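PDB 1PFF: methionine gamma-lyase from Trichomonas vaginalis, which belongs to the Cys/Met metabolism family of pyridoxal-phosphate-dependent enzymes, built on the fold-type I aminotransferase-like scaffold and assembled here from four chains. Local coordinates for residues A[26-31]-A[50-54]; A[74-80]-A[108-112]; A[246-252]-A[305-311]; A[124-129]-A[240-244]. All coordinates share one frame; numbering follows the deposited sequence.

In the fold
Interactions 1 and 2 hold together helices and turns that flank the seven-stranded mixed sheet, interaction 3 joins two inner strands of the smaller five-stranded sheet, and interaction 4 bridges the two regions. Their chemistry follows their place. In 26-31 with 50-54, buried near the subunit interface, no hydrogen bond crosses and hydrocarbon does the work. In 74-80 with 108-112, nearer the surface, an amide oxygen and a salt bridge tie the pieces together. The strands 246-252 and 305-311 rely on a regular ladder of backbone bonds. Interaction 4 is buried but irregular, with two polar bonds beside apolar contacts, and its second segment runs on almost directly into interaction 3.

Interaction 1: residues A[26-31]-A[50-54]; sequences IAASVW and THALF
Leu-53 lays its forked end against Ile-26, Val-30 and Trp-31, touching all three along one side of the neighbouring helix. The two methyls divide the work. CD2 lies 3.9 Å from Ile-26 CG2 and 3.9 Å from Val-30 CG2, meeting the valine tip to tip but sliding past the isoleucine in the opposite direction. CD1 reaches the indole, 3.5 Å from Trp-31 NE1, and approaches the ring obliquely. With CG anti to the backbone N (chi1 164°), the leucine fork is carried toward the other helix. The indole nitrogen finds its hydrogen-bond partner elsewhere, in the carbonyl oxygen of Ile-176 of the second subunit, so the tryptophan joins this contact to the subunit interface.

At the start of the segments Ile-26 takes over: its CD1 is 3.4 Å from Thr-50 OG1, the two side chains crossing at about a right angle. Phe-54 starts out pointing away, yet its ring swings back until CE1 is 4.2 Å from Val-30 CG1. One face of that ring lies over the carbonyl oxygen of its own helical neighbour Thr-50, while Tyr-88 meets it edge-to-face.

The short helix segments run nearly parallel, at 26°, with 11.7 Å between their axes, a spacing bridged by the Leu-53, Ile-26, Val-30 and Trp-31 side chains. Ile-26 rests on Val-140 and Phe-54 on Leu-40, both in sheet strands. Two near-parallel helices packed side by side on one face of a central sheet, with strand 39-43 between them in sequence, are typical of the three-layered large domain of fold-type I enzymes.

Interaction 2: residues A[74-80]-A[108-112]; sequences GNIEKHL and QARKQ
The N-terminal end of the short, weakly bonded helix 75-78 is where Gln-108, near the end of helix 102-109, delivers its amide oxygen. OE1 accepts from Glu-77 N at 3.0 Å in a fairly straight bond, 163° at the hydrogen, with the donor tilted from the amide carbonyl plane. A second, weak bond comes from Ile-76 N. The amide NE2 is hydrogen-bonded to Asp-104 OD2, which should hold the group's rotation so that the oxygen faces the helix start.

Glu-77 crosses Gln-108 at about a right angle, its carboxylate turned 82° from the amide plane. Lys-111 NZ approaches the syn side of Glu-77 OE1, out of the carboxylate plane, in a salt bridge whose modelled 2.5 Å is doubtfully short. Lys-111 bends at chi2 (-72°) and again near its end to return the ammonium group to Glu-77. Beneath, Leu-80 CD1 packs 3.8 Å from Lys-111 CB and 3.6 Å from Gln-108 O, against the type I turn 109-112.

Ile-76 and Ala-109 both rest on Val-87 of strand 84-90, the side-by-side placement of successive connections on one face typical of the parallel part of the mixed alpha/beta sheet in the large domain of fold-type I enzymes.

Interaction 3: residues A[246-252]-A[305-311]; sequences SMIAFDV and NLIRLSV
Six backbone hydrogen bonds pair Ser-246 to Val-252 with Asn-305 to Val-311. Ile-248 and Leu-309 exchange two, with Leu-309 N 2.7 Å from Ile-248 O; Phe-250 and Ile-307 exchange two more. Single bonds close the ends, Val-311 N to Ser-246 O and Val-252 N to Asn-305 O. From residues of the non-hydrogen-bonded pairs, CA-H...O contacts reach the carbonyl one residue before the partner, the shortest Ala-249 CA to Ile-307 O at 3.2 Å.

These are adjacent antiparallel inner strands of the smaller sheet, in the C-terminal domain of the fold-type I architecture, flanked by 223-224 beyond 247-251 and 280-282 beyond 306-310.

Apolar contacts dominate the face that meets helices 183-216 and 316-328. With CG between the backbone N and the carbonyl carbon (chi1 62°), Phe-250 turns its ring face to Ile-307, whose CB sits over it, 4.2 Å from the centroid, in a CH-pi contact. Ile-307 CD1 touches Val-252 CG2, and Ile-248 CD1 meets Val-311 CG2 at 3.6 Å.

The face bearing Met-247, Ala-249 and Asp-251 is more mixed. Met-247 SD lies 3.8 Å from Ser-310 CB. Asp-251 OD1 rests 3.5 Å from Leu-306 CD1, while its OD2 is hydrogen-bonded to Tyr-224 OH.

Interaction 4: residues A[124-129]-A[240-244]; sequences ASPILT and QMKMF
Thr-129 OG1 donates to the carbonyl oxygen of Gln-240 at 2.8 Å, the shorter of two hydrogen bonds across this contact, with the hydroxyl tilted 28° from the carbonyl plane. The bond spans two parts of the fold-type I architecture: 124-129 is a turn and short weak helix following strand 116-120 of the large sheet, and 240-244 is the loop that leaves helix 234-240 and leads to strand 247-251 of the smaller sheet.

One residue back from Thr-129 and two on from Gln-240, Leu-128 O accepts from Lys-242 N at 2.9 Å, in the carbonyl plane on a lone pair. Met-241 CA, 3.3 Å from Leu-128 O, adds a CA-H...O contact, so one amide and one C-H meet this oxygen. The threonine carries its hydroxyl beside the backbone N and anti to the carbonyl carbon (chi1 -64°), which turns OG1 to Gln-240 O and brings it near Met-241 CG. Gln-240 is held through its amide, by Ile-100 O and Ile-102 N.

The helix start has its own internal bracing. Ser-125 OG accepts from Ile-127 N as an ST turn, and Ser-125 O receives both Leu-128 N and Thr-129 N.

The remaining contacts are made by hydrocarbon, partly against carbonyl oxygens. Lys-242 runs its aliphatic chain along the end of the turn, with CD 3.5 Å from Ile-127 O. Leu-128 lies across Met-243: CD1 is 3.6 Å from Met-243 O and CD2 3.8 Å from Met-243 CB. Met-241, bent at its last torsion, sets its CE methyl 4.1 Å from Ala-124 CB.

Interaction 1: residues A[26-31]-A[50-54]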
loop_
_atom_site.group_PDB
_atom_site.type_symbol
_atom_site.label_atom_id
_atom_site.label_comp_id
_atom_site.label_asym_id
_atom_site.label_seq_id
_atom_site.Cartn_x
_atom_site.Cartn_y
_atom_site.Cartn_z
ATOM N N ILE A 26 -6.261 -7.040 23.531
ATOM C CA ILE A 26 -6.403 -7.650 24.872
ATOM C C ILE A 26 -5.358 -7.075 25.821
ATOM O O ILE A 26 -5.675 -6.646 26.927
ATOM C CB ILE A 26 -6.265 -9.202 24.811
ATOM C CG1 ILE A 26 -7.411 -9.817 23.986
ATOM C CG2 ILE A 26 -6.217 -9.784 26.234
ATOM C CD1 ILE A 26 -7.162 -11.254 23.520
ATOM N N ALA A 27 -4.105 -7.079 25.379
ATOM C CA ALA A 27 -2.989 -6.610 26.207
ATOM C C ALA A 27 -3.127 -5.148 26.615
ATOM O O ALA A 27 -2.950 -4.820 27.792
ATOM C CB ALA A 27 -1.653 -6.842 25.493
ATOM N N ALA A 28 -3.450 -4.274 25.654
ATOM C CA ALA A 28 -3.577 -2.840 25.932
ATOM C C ALA A 28 -4.756 -2.547 26.844
ATOM O O ALA A 28 -4.775 -1.520 27.513
ATOM C CB ALA A 28 -3.701 -2.017 24.647
ATOM N N SER A 29 -5.735 -3.445 26.870
ATOM C CA SER A 29 -6.843 -3.309 27.809
ATOM C C SER A 29 -6.405 -3.781 29.206
ATOM O O SER A 29 -6.455 -3.009 30.174
ATOM C CB SER A 29 -8.063 -4.082 27.313
ATOM O OG SER A 29 -8.558 -3.536 26.099
ATOM N N VAL A 30 -5.943 -5.026 29.314
ATOM C CA VAL A 30 -5.637 -5.597 30.634
ATOM C C VAL A 30 -4.447 -4.969 31.364
ATOM O O VAL A 30 -4.568 -4.644 32.544
ATOM C CB VAL A 30 -5.551 -7.164 30.648
ATOM C CG1 VAL A 30 -6.838 -7.780 30.099
ATOM C CG2 VAL A 30 -4.313 -7.685 29.913
ATOM N N TRP A 31 -3.310 -4.782 30.689
ATOM C CA TRP A 31 -2.151 -4.198 31.377
ATOM C C TRP A 31 -2.459 -2.770 31.854
ATOM O O TRP A 31 -1.977 -2.348 32.899
ATOM C CB TRP A 31 -0.905 -4.157 30.487
ATOM C CG TRP A 31 -0.283 -5.480 30.096
ATOM C CD1 TRP A 31 -0.286 -6.045 28.847
ATOM C CD2 TRP A 31 0.496 -6.355 30.924
ATOM N NE1 TRP A 31 0.421 -7.225 28.854
ATOM C CE2 TRP A 31 0.902 -7.448 30.120
ATOM C CE3 TRP A 31 0.876 -6.342 32.274
ATOM C CZ2 TRP A 31 1.676 -8.506 30.615
ATOM C CZ3 TRP A 31 1.650 -7.401 32.769
ATOM C CH2 TRP A 31 2.040 -8.466 31.933
ATOM N N THR A 50 -4.024 -15.946 24.703
ATOM C CA THR A 50 -4.668 -15.247 25.813
ATOM C C THR A 50 -4.376 -15.958 27.134
ATOM O O THR A 50 -4.108 -15.310 28.140
ATOM C CB THR A 50 -6.186 -15.145 25.583
ATOM O OG1 THR A 50 -6.432 -14.491 24.334
ATOM C CG2 THR A 50 -6.831 -14.207 26.602
ATOM N N HIS A 51 -4.416 -17.291 27.110
ATOM C CA HIS A 51 -4.163 -18.087 28.301
ATOM C C HIS A 51 -2.736 -17.865 28.805
ATOM O O HIS A 51 -2.525 -17.704 30.003
ATOM C CB HIS A 51 -4.425 -19.570 28.044
ATOM C CG HIS A 51 -4.374 -20.407 29.284
ATOM N ND1 HIS A 51 -5.454 -20.552 30.131
ATOM C CD2 HIS A 51 -3.366 -21.128 29.832
ATOM C CE1 HIS A 51 -5.114 -21.333 31.144
ATOM N NE2 HIS A 51 -3.852 -21.695 30.986
ATOM N N ALA A 52 -1.776 -17.839 27.883
ATOM C CA ALA A 52 -0.375 -17.591 28.223
ATOM C C ALA A 52 -0.164 -16.204 28.846
ATOM O O ALA A 52 0.574 -16.065 29.830
ATOM C CB ALA A 52 0.510 -17.770 27.003
ATOM N N LEU A 53 -0.816 -15.183 28.287
ATOM C CA LEU A 53 -0.718 -13.838 28.852
ATOM C C LEU A 53 -1.189 -13.838 30.306
ATOM O O LEU A 53 -0.527 -13.271 31.185
ATOM C CB LEU A 53 -1.531 -12.834 28.030
ATOM C CG LEU A 53 -1.826 -11.482 28.700
ATOM C CD1 LEU A 53 -0.549 -10.630 28.835
ATOM C CD2 LEU A 53 -2.892 -10.725 27.954
ATOM N N PHE A 54 -2.336 -14.474 30.545
ATOM C CA PHE A 54 -2.926 -14.506 31.883
ATOM C C PHE A 54 -2.158 -15.436 32.811
ATOM O O PHE A 54 -1.815 -15.041 33.919
ATOM C CB PHE A 54 -4.394 -14.942 31.829
ATOM C CG PHE A 54 -5.314 -13.949 31.157
ATOM C CD1 PHE A 54 -4.848 -12.714 30.713
ATOM C CD2 PHE A 54 -6.653 -14.259 30.974
ATOM C CE1 PHE A 54 -5.700 -11.803 30.092
ATOM C CE2 PHE A 54 -7.522 -13.345 30.361
ATOM C CZ PHE A 54 -7.040 -12.120 29.918
#

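Interaction 2: residues A[74-80]-A[108-112]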
loop_
_atom_site.group_PDB
_atom_site.type_symbol
_atom_site.label_atom_id
_atom_site.label_comp_id
_atom_site.label_asym_id
_atom_site.label_seq_id
_atom_site.Cartn_x
_atom_site.Cartn_y
_atom_site.Cartn_z
ATOM N N GLY A 74 -23.345 -18.420 38.965
ATOM C CA GLY A 74 -22.794 -17.959 40.241
ATOM C C GLY A 74 -21.281 -18.009 40.367
ATOM O O GLY A 74 -20.716 -17.514 41.348
ATOM N N ASN A 75 -20.607 -18.589 39.375
ATOM C CA ASN A 75 -19.162 -18.809 39.475
ATOM C C ASN A 75 -18.314 -17.538 39.505
ATOM O O ASN A 75 -17.293 -17.491 40.196
ATOM C CB ASN A 75 -18.658 -19.763 38.386
ATOM C CG ASN A 75 -17.551 -20.682 38.884
ATOM O OD1 ASN A 75 -17.196 -20.662 40.063
ATOM N ND2 ASN A 75 -16.992 -21.475 37.986
ATOM N N ILE A 76 -18.739 -16.513 38.768
ATOM C CA ILE A 76 -18.042 -15.231 38.769
ATOM C C ILE A 76 -18.165 -14.543 40.129
ATOM O O ILE A 76 -17.155 -14.153 40.708
ATOM C CB ILE A 76 -18.555 -14.306 37.624
ATOM C CG1 ILE A 76 -18.172 -14.887 36.259
ATOM C CG2 ILE A 76 -17.995 -12.876 37.763
ATOM C CD1 ILE A 76 -18.989 -14.321 35.112
ATOM N N GLU A 77 -19.389 -14.410 40.640
ATOM C CA GLU A 77 -19.589 -13.666 41.892
ATOM C C GLU A 77 -18.892 -14.385 43.039
ATOM O O GLU A 77 -18.354 -13.753 43.944
ATOM C CB GLU A 77 -21.074 -13.403 42.185
ATOM C CG GLU A 77 -21.953 -14.646 42.233
ATOM C CD GLU A 77 -23.443 -14.330 42.214
ATOM O OE1 GLU A 77 -23.848 -13.222 41.803
ATOM O OE2 GLU A 77 -24.220 -15.211 42.599
ATOM N N LYS A 78 -18.889 -15.713 42.962
ATOM C CA LYS A 78 -18.215 -16.570 43.930
ATOM C C LYS A 78 -16.715 -16.289 44.028
ATOM O O LYS A 78 -16.135 -16.440 45.098
ATOM C CB LYS A 78 -18.443 -18.046 43.581
ATOM C CG LYS A 78 -18.101 -19.013 44.704
ATOM C CD LYS A 78 -17.512 -20.317 44.187
ATOM C CE LYS A 78 -18.559 -21.129 43.450
ATOM N NZ LYS A 78 -17.954 -22.280 42.734
ATOM N N HIS A 79 -16.094 -15.875 42.923
ATOM C CA HIS A 79 -14.642 -15.688 42.888
ATOM C C HIS A 79 -14.174 -14.252 43.107
ATOM O O HIS A 79 -12.985 -13.967 42.988
ATOM C CB HIS A 79 -14.058 -16.255 41.585
ATOM C CG HIS A 79 -13.997 -17.749 41.569
ATOM N ND1 HIS A 79 -12.883 -18.453 41.983
ATOM C CD2 HIS A 79 -14.920 -18.676 41.215
ATOM C CE1 HIS A 79 -13.121 -19.747 41.870
ATOM N NE2 HIS A 79 -14.348 -19.910 41.407
ATOM N N LEU A 80 -15.107 -13.363 43.436
ATOM C CA LEU A 80 -14.792 -11.953 43.662
ATOM C C LEU A 80 -13.975 -11.798 44.936
ATOM O O LEU A 80 -14.269 -12.443 45.942
ATOM C CB LEU A 80 -16.074 -11.112 43.742
ATOM C CG LEU A 80 -16.919 -10.978 42.469
ATOM C CD1 LEU A 80 -18.229 -10.267 42.768
ATOM C CD2 LEU A 80 -16.172 -10.283 41.306
ATOM N N GLN A 108 -23.289 -10.631 37.789
ATOM C CA GLN A 108 -22.422 -11.221 38.806
ATOM C C GLN A 108 -21.262 -10.305 39.179
ATOM O O GLN A 108 -20.965 -10.124 40.359
ATOM C CB GLN A 108 -21.867 -12.558 38.338
ATOM C CG GLN A 108 -22.887 -13.696 38.326
ATOM C CD GLN A 108 -22.221 -14.994 37.957
ATOM O OE1 GLN A 108 -21.423 -15.511 38.736
ATOM N NE2 GLN A 108 -22.495 -15.496 36.747
ATOM N N ALA A 109 -20.594 -9.747 38.174
ATOM C CA ALA A 109 -19.485 -8.829 38.410
ATOM C C ALA A 109 -19.944 -7.585 39.168
ATOM O O ALA A 109 -19.169 -7.013 39.933
ATOM C CB ALA A 109 -18.820 -8.441 37.092
ATOM N N ARG A 110 -21.199 -7.175 38.970
ATOM C CA ARG A 110 -21.727 -6.000 39.669
ATOM C C ARG A 110 -22.029 -6.246 41.156
ATOM O O ARG A 110 -22.476 -5.332 41.856
ATOM C CB ARG A 110 -22.962 -5.415 38.955
ATOM C CG ARG A 110 -22.707 -4.894 37.533
ATOM C CD ARG A 110 -21.586 -3.867 37.374
ATOM N NE ARG A 110 -21.297 -3.672 35.950
ATOM C CZ ARG A 110 -20.091 -3.690 35.394
ATOM N NH1 ARG A 110 -19.003 -3.873 36.129
ATOM N NH2 ARG A 110 -19.978 -3.523 34.078
ATOM N N LYS A 111 -21.789 -7.470 41.636
ATOM C CA LYS A 111 -21.843 -7.758 43.076
ATOM C C LYS A 111 -20.686 -7.075 43.812
ATOM O O LYS A 111 -20.585 -7.142 45.037
ATOM C CB LYS A 111 -21.843 -9.265 43.350
ATOM C CG LYS A 111 -23.056 -10.020 42.804
ATOM C CD LYS A 111 -24.315 -9.734 43.586
ATOM C CE LYS A 111 -25.545 -10.155 42.795
ATOM N NZ LYS A 111 -25.629 -11.632 42.634
ATOM N N GLN A 112 -19.826 -6.406 43.047
ATOM C CA GLN A 112 -18.801 -5.532 43.601
ATOM C C GLN A 112 -18.581 -4.357 42.661
ATOM O O GLN A 112 -18.662 -4.498 41.440
ATOM C CB GLN A 112 -17.500 -6.300 43.769
ATOM C CG GLN A 112 -16.604 -5.809 44.877
ATOM C CD GLN A 112 -15.604 -6.870 45.281
ATOM O OE1 GLN A 112 -15.959 -7.840 45.958
ATOM N NE2 GLN A 112 -14.362 -6.713 44.840
#

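Interaction 3: residues A[246-252]-A[305-311]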
loop_
_atom_site.group_PDB
_atom_site.type_symbol
_atom_site.label_atom_id
_atom_site.label_comp_id
_atom_site.label_asym_id
_atom_site.label_seq_id
_atom_site.Cartn_x
_atom_site.Cartn_y
_atom_site.Cartn_z
ATOM N N SER A 246 -20.100 -18.571 12.698
ATOM C CA SER A 246 -19.696 -19.494 11.625
ATOM C C SER A 246 -18.622 -20.501 12.062
ATOM O O SER A 246 -18.085 -21.249 11.247
ATOM C CB SER A 246 -19.271 -18.727 10.370
ATOM O OG SER A 246 -18.335 -17.714 10.683
ATOM N N MET A 247 -18.332 -20.524 13.357
ATOM C CA MET A 247 -17.445 -21.534 13.908
ATOM C C MET A 247 -18.241 -22.756 14.311
ATOM O O MET A 247 -19.280 -22.648 14.968
ATOM C CB MET A 247 -16.703 -20.995 15.130
ATOM C CG MET A 247 -15.665 -19.942 14.806
ATOM S SD MET A 247 -14.257 -20.561 13.836
ATOM C CE MET A 247 -14.042 -22.271 14.435
ATOM N N ILE A 248 -17.750 -23.921 13.903
ATOM C CA ILE A 248 -18.292 -25.189 14.345
ATOM C C ILE A 248 -17.128 -26.020 14.849
ATOM O O ILE A 248 -16.011 -25.915 14.330
ATOM C CB ILE A 248 -18.970 -25.947 13.174
ATOM C CG1 ILE A 248 -20.165 -25.156 12.626
ATOM C CG2 ILE A 248 -19.437 -27.350 13.636
ATOM C CD1 ILE A 248 -20.654 -25.689 11.282
ATOM N N ALA A 249 -17.384 -26.836 15.857
ATOM C CA ALA A 249 -16.454 -27.906 16.162
ATOM C C ALA A 249 -17.237 -29.204 16.213
ATOM O O ALA A 249 -18.454 -29.202 16.398
ATOM C CB ALA A 249 -15.694 -27.641 17.458
ATOM N N PHE A 250 -16.549 -30.313 15.995
ATOM C CA PHE A 250 -17.189 -31.612 16.096
ATOM C C PHE A 250 -16.180 -32.697 16.400
ATOM O O PHE A 250 -14.997 -32.587 16.035
ATOM C CB PHE A 250 -18.058 -31.949 14.864
ATOM C CG PHE A 250 -17.300 -32.039 13.573
ATOM C CD1 PHE A 250 -17.042 -30.895 12.816
ATOM C CD2 PHE A 250 -16.889 -33.279 13.076
ATOM C CE1 PHE A 250 -16.350 -30.987 11.593
ATOM C CE2 PHE A 250 -16.193 -33.375 11.857
ATOM C CZ PHE A 250 -15.931 -32.229 11.122
ATOM N N ASP A 251 -16.660 -33.721 17.103
ATOM C CA ASP A 251 -15.876 -34.917 17.359
ATOM C C ASP A 251 -16.083 -35.943 16.262
ATOM O O ASP A 251 -17.210 -36.196 15.818
ATOM C CB ASP A 251 -16.238 -35.542 18.707
ATOM C CG ASP A 251 -15.787 -34.704 19.876
ATOM O OD1 ASP A 251 -14.829 -33.908 19.718
ATOM O OD2 ASP A 251 -16.348 -34.769 20.992
ATOM N N VAL A 252 -14.972 -36.511 15.813
ATOM C CA VAL A 252 -15.014 -37.787 15.127
ATOM C C VAL A 252 -14.374 -38.820 16.059
ATOM O O VAL A 252 -13.917 -38.506 17.169
ATOM C CB VAL A 252 -14.323 -37.783 13.742
ATOM C CG1 VAL A 252 -15.084 -36.891 12.743
ATOM C CG2 VAL A 252 -12.843 -37.386 13.850
ATOM N N ASN A 305 -10.048 -35.950 19.548
ATOM C CA ASN A 305 -11.217 -36.193 18.698
ATOM C C ASN A 305 -11.635 -34.955 17.893
ATOM O O ASN A 305 -12.338 -35.078 16.884
ATOM C CB ASN A 305 -12.427 -36.634 19.538
ATOM C CG ASN A 305 -12.202 -37.929 20.304
ATOM O OD1 ASN A 305 -12.697 -38.081 21.429
ATOM N ND2 ASN A 305 -11.497 -38.881 19.696
ATOM N N LEU A 306 -11.215 -33.774 18.355
ATOM C CA LEU A 306 -11.814 -32.504 17.929
ATOM C C LEU A 306 -11.324 -31.927 16.599
ATOM O O LEU A 306 -10.128 -31.759 16.388
ATOM C CB LEU A 306 -11.673 -31.442 19.021
ATOM C CG LEU A 306 -12.592 -30.225 18.836
ATOM C CD1 LEU A 306 -14.026 -30.548 19.261
ATOM C CD2 LEU A 306 -12.048 -29.024 19.596
ATOM N N ILE A 307 -12.278 -31.622 15.718
ATOM C CA ILE A 307 -12.027 -30.870 14.490
ATOM C C ILE A 307 -12.710 -29.504 14.608
ATOM O O ILE A 307 -13.849 -29.414 15.064
ATOM C CB ILE A 307 -12.568 -31.638 13.254
ATOM C CG1 ILE A 307 -11.764 -32.914 13.018
ATOM C CG2 ILE A 307 -12.512 -30.751 12.002
ATOM C CD1 ILE A 307 -12.444 -33.924 12.102
ATOM N N ARG A 308 -12.005 -28.443 14.216
ATOM C CA ARG A 308 -12.582 -27.099 14.223
ATOM C C ARG A 308 -12.782 -26.657 12.795
ATOM O O ARG A 308 -11.863 -26.760 11.964
ATOM C CB ARG A 308 -11.660 -26.103 14.919
ATOM C CG ARG A 308 -11.573 -26.227 16.431
ATOM C CD ARG A 308 -10.614 -25.213 17.053
ATOM N NE ARG A 308 -11.206 -23.880 17.195
ATOM C CZ ARG A 308 -10.603 -22.740 16.855
ATOM N NH1 ARG A 308 -9.374 -22.746 16.343
ATOM N NH2 ARG A 308 -11.229 -21.583 17.028
ATOM N N LEU A 309 -13.979 -26.154 12.517
ATOM C CA LEU A 309 -14.354 -25.742 11.175
ATOM C C LEU A 309 -14.829 -24.295 11.202
ATOM O O LEU A 309 -15.753 -23.946 11.946
ATOM C CB LEU A 309 -15.453 -26.667 10.630
ATOM C CG LEU A 309 -16.217 -26.242 9.367
ATOM C CD1 LEU A 309 -15.279 -26.120 8.153
ATOM C CD2 LEU A 309 -17.341 -27.228 9.085
ATOM N N SER A 310 -14.162 -23.457 10.408
ATOM C CA SER A 310 -14.583 -22.091 10.204
ATOM C C SER A 310 -15.322 -22.042 8.869
ATOM O O SER A 310 -14.707 -22.182 7.815
ATOM C CB SER A 310 -13.353 -21.182 10.183
ATOM O OG SER A 310 -13.706 -19.863 9.875
ATOM N N VAL A 311 -16.639 -21.865 8.921
ATOM C CA VAL A 311 -17.479 -21.924 7.715
ATOM C C VAL A 311 -17.379 -20.610 6.939
ATOM O O VAL A 311 -17.512 -19.529 7.517
ATOM C CB VAL A 311 -18.957 -22.249 8.068
ATOM C CG1 VAL A 311 -19.835 -22.345 6.809
ATOM C CG2 VAL A 311 -19.050 -23.538 8.885
#

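Interaction 4: residues A[124-129]-A[240-244]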
loop_
_atom_site.group_PDB
_atom_site.type_symbol
_atom_site.label_atom_id
_atom_site.label_comp_id
_atom_site.label_asym_id
_atom_site.label_seq_id
_atom_site.Cartn_x
_atom_site.Cartn_y
_atom_site.Cartn_z
ATOM N N ALA A 124 -18.293 -13.851 17.284
ATOM C CA ALA A 124 -19.644 -13.338 17.020
ATOM C C ALA A 124 -19.620 -12.133 16.063
ATOM O O ALA A 124 -20.432 -12.066 15.121
ATOM C CB ALA A 124 -20.360 -12.971 18.338
ATOM N N SER A 125 -18.697 -11.193 16.312
ATOM C CA SER A 125 -18.577 -9.931 15.551
ATOM C C SER A 125 -19.675 -8.940 15.967
ATOM O O SER A 125 -20.697 -9.356 16.522
ATOM C CB SER A 125 -18.629 -10.183 14.032
ATOM O OG SER A 125 -19.946 -9.986 13.547
ATOM N N PRO A 126 -19.480 -7.644 15.690
ATOM C CA PRO A 126 -20.472 -6.611 16.038
ATOM C C PRO A 126 -21.796 -6.819 15.295
ATOM O O PRO A 126 -22.816 -6.290 15.732
ATOM C CB PRO A 126 -19.812 -5.311 15.560
ATOM C CG PRO A 126 -18.342 -5.644 15.470
ATOM C CD PRO A 126 -18.317 -7.065 14.987
ATOM N N ILE A 127 -21.775 -7.596 14.212
ATOM C CA ILE A 127 -22.993 -7.943 13.466
ATOM C C ILE A 127 -23.954 -8.829 14.277
ATOM O O ILE A 127 -25.170 -8.688 14.159
ATOM C CB ILE A 127 -22.646 -8.612 12.087
ATOM C CG1 ILE A 127 -21.711 -7.732 11.247
ATOM C CG2 ILE A 127 -23.919 -8.953 11.277
ATOM C CD1 ILE A 127 -22.209 -6.277 11.031
ATOM N N LEU A 128 -23.418 -9.710 15.123
ATOM C CA LEU A 128 -24.255 -10.713 15.784
ATOM C C LEU A 128 -24.499 -10.474 17.270
ATOM O O LEU A 128 -25.564 -10.816 17.783
ATOM C CB LEU A 128 -23.675 -12.107 15.569
ATOM C CG LEU A 128 -23.508 -12.564 14.115
ATOM C CD1 LEU A 128 -23.061 -14.032 14.078
ATOM C CD2 LEU A 128 -24.760 -12.327 13.268
ATOM N N THR A 129 -23.504 -9.906 17.950
ATOM C CA THR A 129 -23.586 -9.612 19.382
ATOM C C THR A 129 -22.994 -8.240 19.668
ATOM O O THR A 129 -21.945 -7.884 19.131
ATOM C CB THR A 129 -22.824 -10.703 20.186
ATOM O OG1 THR A 129 -23.476 -11.965 19.984
ATOM C CG2 THR A 129 -22.934 -10.481 21.717
ATOM N N GLN A 240 -28.683 -13.549 23.016
ATOM C CA GLN A 240 -27.579 -12.595 22.838
ATOM C C GLN A 240 -26.892 -12.599 21.468
ATOM O O GLN A 240 -25.966 -11.814 21.246
ATOM C CB GLN A 240 -26.532 -12.729 23.968
ATOM C CG GLN A 240 -25.685 -14.018 23.944
ATOM C CD GLN A 240 -24.855 -14.221 25.216
ATOM O OE1 GLN A 240 -25.209 -13.722 26.289
ATOM N NE2 GLN A 240 -23.754 -14.956 25.094
ATOM N N MET A 241 -27.326 -13.482 20.566
ATOM C CA MET A 241 -26.727 -13.589 19.227
ATOM C C MET A 241 -27.823 -13.518 18.157
ATOM O O MET A 241 -28.777 -14.279 18.227
ATOM C CB MET A 241 -25.977 -14.922 19.073
ATOM C CG MET A 241 -24.840 -15.165 20.072
ATOM S SD MET A 241 -23.999 -16.724 19.787
ATOM C CE MET A 241 -22.838 -16.264 18.455
ATOM N N LYS A 242 -27.696 -12.613 17.185
ATOM C CA LYS A 242 -28.691 -12.509 16.104
ATOM C C LYS A 242 -28.663 -13.738 15.198
ATOM O O LYS A 242 -29.690 -14.126 14.639
ATOM C CB LYS A 242 -28.493 -11.246 15.261
ATOM C CG LYS A 242 -28.572 -9.961 16.055
ATOM C CD LYS A 242 -28.559 -8.739 15.123
ATOM C CE LYS A 242 -28.312 -7.449 15.891
ATOM N NZ LYS A 242 -29.210 -7.327 17.068
ATOM N N MET A 243 -27.472 -14.306 15.032
ATOM C CA MET A 243 -27.273 -15.605 14.393
ATOM C C MET A 243 -26.171 -16.296 15.193
ATOM O O MET A 243 -25.554 -15.675 16.055
ATOM C CB MET A 243 -26.845 -15.456 12.932
ATOM C CG MET A 243 -27.824 -14.670 12.045
ATOM S SD MET A 243 -27.112 -14.521 10.378
ATOM C CE MET A 243 -27.891 -15.711 9.546
ATOM N N PHE A 244 -25.908 -17.561 14.899
ATOM C CA PHE A 244 -25.106 -18.363 15.819
ATOM C C PHE A 244 -23.611 -18.486 15.505
ATOM O O PHE A 244 -22.930 -19.344 16.080
ATOM C CB PHE A 244 -25.773 -19.725 16.012
ATOM C CG PHE A 244 -27.158 -19.630 16.599
ATOM C CD1 PHE A 244 -28.280 -19.673 15.767
ATOM C CD2 PHE A 244 -27.339 -19.481 17.975
ATOM C CE1 PHE A 244 -29.553 -19.588 16.291
ATOM C CE2 PHE A 244 -28.618 -19.395 18.522
ATOM C CZ PHE A 244 -29.733 -19.445 17.681
#